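Long-range contact in conserved protein with 2 CBS domains (Pyrobaculum aerophilum, PDB 2RIH), which binds AMP through its two CBS domains, probably as a regulatory nucleotide-sensing module: residues A92-M96 and L117-L122. Residues are numbered along the deposited sequence; the frame is centred on the assembly and turned at random.
Sequences AAEKM and LSIRDL. With SO4 (sulfate ion), chain D.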
loop_
_atom_site.group_PDB
_atom_site.type_symbol
_atom_site.label_atom_id
_atom_site.label_comp_id
_atom_site.label_asym_id
_atom_site.label_seq_id
_atom_site.Cartn_x
_atom_site.Cartn_y
_atom_site.Cartn_z
ATOM N N ALA A 92 -12.142 -10.853 -4.645
ATOM C CA ALA A 92 -11.254 -10.047 -3.792
ATOM C C ALA A 92 -10.903 -8.724 -4.464
ATOM O O ALA A 92 -10.998 -7.664 -3.839
ATOM C CB ALA A 92 -9.988 -10.812 -3.450
ATOM N N ALA A 93 -10.501 -8.800 -5.734
ATOM C CA ALA A 93 -10.182 -7.621 -6.531
ATOM C C ALA A 93 -11.340 -6.630 -6.539
ATOM O O ALA A 93 -11.140 -5.441 -6.322
ATOM C CB ALA A 93 -9.832 -8.021 -7.963
ATOM N N GLU A 94 -12.548 -7.131 -6.789
ATOM C CA GLU A 94 -13.745 -6.293 -6.794
ATOM C C GLU A 94 -13.986 -5.630 -5.432
ATOM O O GLU A 94 -14.245 -4.424 -5.363
ATOM C CB GLU A 94 -14.968 -7.107 -7.235
ATOM C CG GLU A 94 -16.156 -6.266 -7.676
ATOM C CD GLU A 94 -15.825 -5.305 -8.816
ATOM O OE1 GLU A 94 -14.937 -5.615 -9.652
ATOM O OE2 GLU A 94 -16.459 -4.230 -8.871
ATOM N N LYS A 95 -13.877 -6.397 -4.350
ATOM C CA LYS A 95 -14.010 -5.821 -3.005
ATOM C C LYS A 95 -12.952 -4.744 -2.743
ATOM O O LYS A 95 -13.254 -3.713 -2.147
ATOM C CB LYS A 95 -13.965 -6.894 -1.901
ATOM C CG LYS A 95 -15.281 -7.649 -1.720
ATOM C CD LYS A 95 -15.690 -7.748 -0.255
ATOM C CE LYS A 95 -17.075 -8.378 -0.084
ATOM N NZ LYS A 95 -17.728 -7.983 1.216
ATOM N N MET A 96 -11.719 -4.972 -3.188
ATOM C CA MET A 96 -10.677 -3.959 -3.049
ATOM C C MET A 96 -11.056 -2.695 -3.810
ATOM O O MET A 96 -10.945 -1.597 -3.276
ATOM C CB MET A 96 -9.326 -4.466 -3.552
ATOM C CG MET A 96 -8.662 -5.432 -2.627
ATOM S SD MET A 96 -7.108 -6.006 -3.297
ATOM C CE MET A 96 -6.942 -7.508 -2.340
ATOM N N LEU A 117 -5.014 -11.084 1.979
ATOM C CA LEU A 117 -4.646 -10.990 0.583
ATOM C C LEU A 117 -4.387 -9.520 0.253
ATOM O O LEU A 117 -5.163 -8.642 0.629
ATOM C CB LEU A 117 -5.787 -11.544 -0.273
ATOM C CG LEU A 117 -5.544 -11.801 -1.757
ATOM C CD1 LEU A 117 -4.641 -13.021 -1.954
ATOM C CD2 LEU A 117 -6.879 -11.992 -2.483
ATOM N N SER A 118 -3.283 -9.267 -0.441
ATOM C CA SER A 118 -2.903 -7.941 -0.851
ATOM C C SER A 118 -3.147 -7.734 -2.344
ATOM O O SER A 118 -3.241 -8.687 -3.109
ATOM C CB SER A 118 -1.417 -7.732 -0.566
ATOM O OG SER A 118 -0.973 -6.539 -1.150
ATOM N N ILE A 119 -3.218 -6.468 -2.740
ATOM C CA ILE A 119 -3.252 -6.088 -4.140
ATOM C C ILE A 119 -1.967 -6.563 -4.878
ATOM O O ILE A 119 -2.000 -6.877 -6.071
ATOM C CB ILE A 119 -3.470 -4.560 -4.269
ATOM C CG1 ILE A 119 -3.899 -4.191 -5.686
ATOM C CG2 ILE A 119 -2.213 -3.776 -3.845
ATOM C CD1 ILE A 119 -4.525 -2.813 -5.761
ATOM N N ARG A 120 -0.855 -6.650 -4.155
ATOM C CA ARG A 120 0.390 -7.248 -4.686
ATOM C C ARG A 120 0.210 -8.678 -5.157
ATOM O O ARG A 120 0.823 -9.093 -6.149
ATOM C CB ARG A 120 1.453 -7.322 -3.604
ATOM C CG ARG A 120 2.347 -6.152 -3.461
ATOM C CD ARG A 120 3.130 -6.323 -2.163
ATOM N NE ARG A 120 4.464 -5.795 -2.297
ATOM C CZ ARG A 120 4.977 -4.770 -1.637
ATOM N NH1 ARG A 120 4.306 -4.102 -0.706
ATOM N NH2 ARG A 120 6.214 -4.437 -1.924
ATOM N N ASP A 121 -0.584 -9.441 -4.409
ATOM C CA ASP A 121 -0.811 -10.861 -4.699
ATOM C C ASP A 121 -1.625 -11.078 -5.972
ATOM O O ASP A 121 -1.478 -12.102 -6.654
ATOM C CB ASP A 121 -1.530 -11.533 -3.527
ATOM C CG ASP A 121 -0.735 -11.472 -2.232
ATOM O OD1 ASP A 121 0.441 -11.911 -2.227
ATOM O OD2 ASP A 121 -1.300 -11.010 -1.206
ATOM N N LEU A 122 -2.485 -10.113 -6.288
ATOM C CA LEU A 122 -3.421 -10.243 -7.395
ATOM C C LEU A 122 -2.938 -9.631 -8.700
ATOM O O LEU A 122 -3.357 -10.053 -9.780
ATOM C CB LEU A 122 -4.736 -9.551 -7.030
ATOM C CG LEU A 122 -5.544 -10.097 -5.863
ATOM C CD1 LEU A 122 -6.739 -9.203 -5.607
ATOM C CD2 LEU A 122 -5.976 -11.529 -6.141
HETATM S S SO4 D . 1.588 -5.766 1.312
HETATM O O1 SO4 D . 0.936 -5.105 0.196
HETATM O O2 SO4 D . 1.725 -7.186 1.020
HETATM O O3 SO4 D . 2.915 -5.220 1.504
HETATM O O4 SO4 D . 0.809 -5.584 2.520
#
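The Arg120 guanidinium has sulfate O1 at its edge, in plane, while sulfate O3 lies obliquely to it. Arg120 NH1 gives O3 a weak bond of 2.8 Å, bent to 120°. The Asp121 carboxylate is met at OD2, on its anti side and 16° out of plane, by Ser118 N at 2.7 Å. Ser118 OG accepts from Arg120 N at 3.0 Å. With these two bonds Ser118 and Asp121 form a capping box at the start of helix 119-123. The same OG donates to sulfate O1 at 2.7 Å. Asp121 OD1 forms a salt bridge with Lys12, and Arg120 NE bonds Asn100 OD1 of the second subunit. A leucine in place of Arg120 would probably leave the anion without this cationic partner and that Asn100 without its donor.

Behind this polar end, in the second CBS domain, helix 89-99 packs against the turn that follows strand 113-118. Met96 is extended beyond CG (chi2 179°), which carries its methyl to the turn. There CE meets Leu122 CD1 tip to tip at 3.7 Å and lies 3.6 Å from Leu117 O. Met96 SD is 4.0 Å from Ile119 CB. Ala92 CB presses on Leu117 CD2 at 3.5 Å, a tight fit. Val104 of strand 103-107 touches Ala92, Met96 and Leu117, and Phe124 of the second subunit packs on Met96 and Ile119.

AMP is known to bind at Ser118, Arg120 and Asp121, though none is bound here. Apolar contacts seat the turn on the helix, while Ser118 and Arg120 hold the sulfate, consistent with a nucleotide phosphate site.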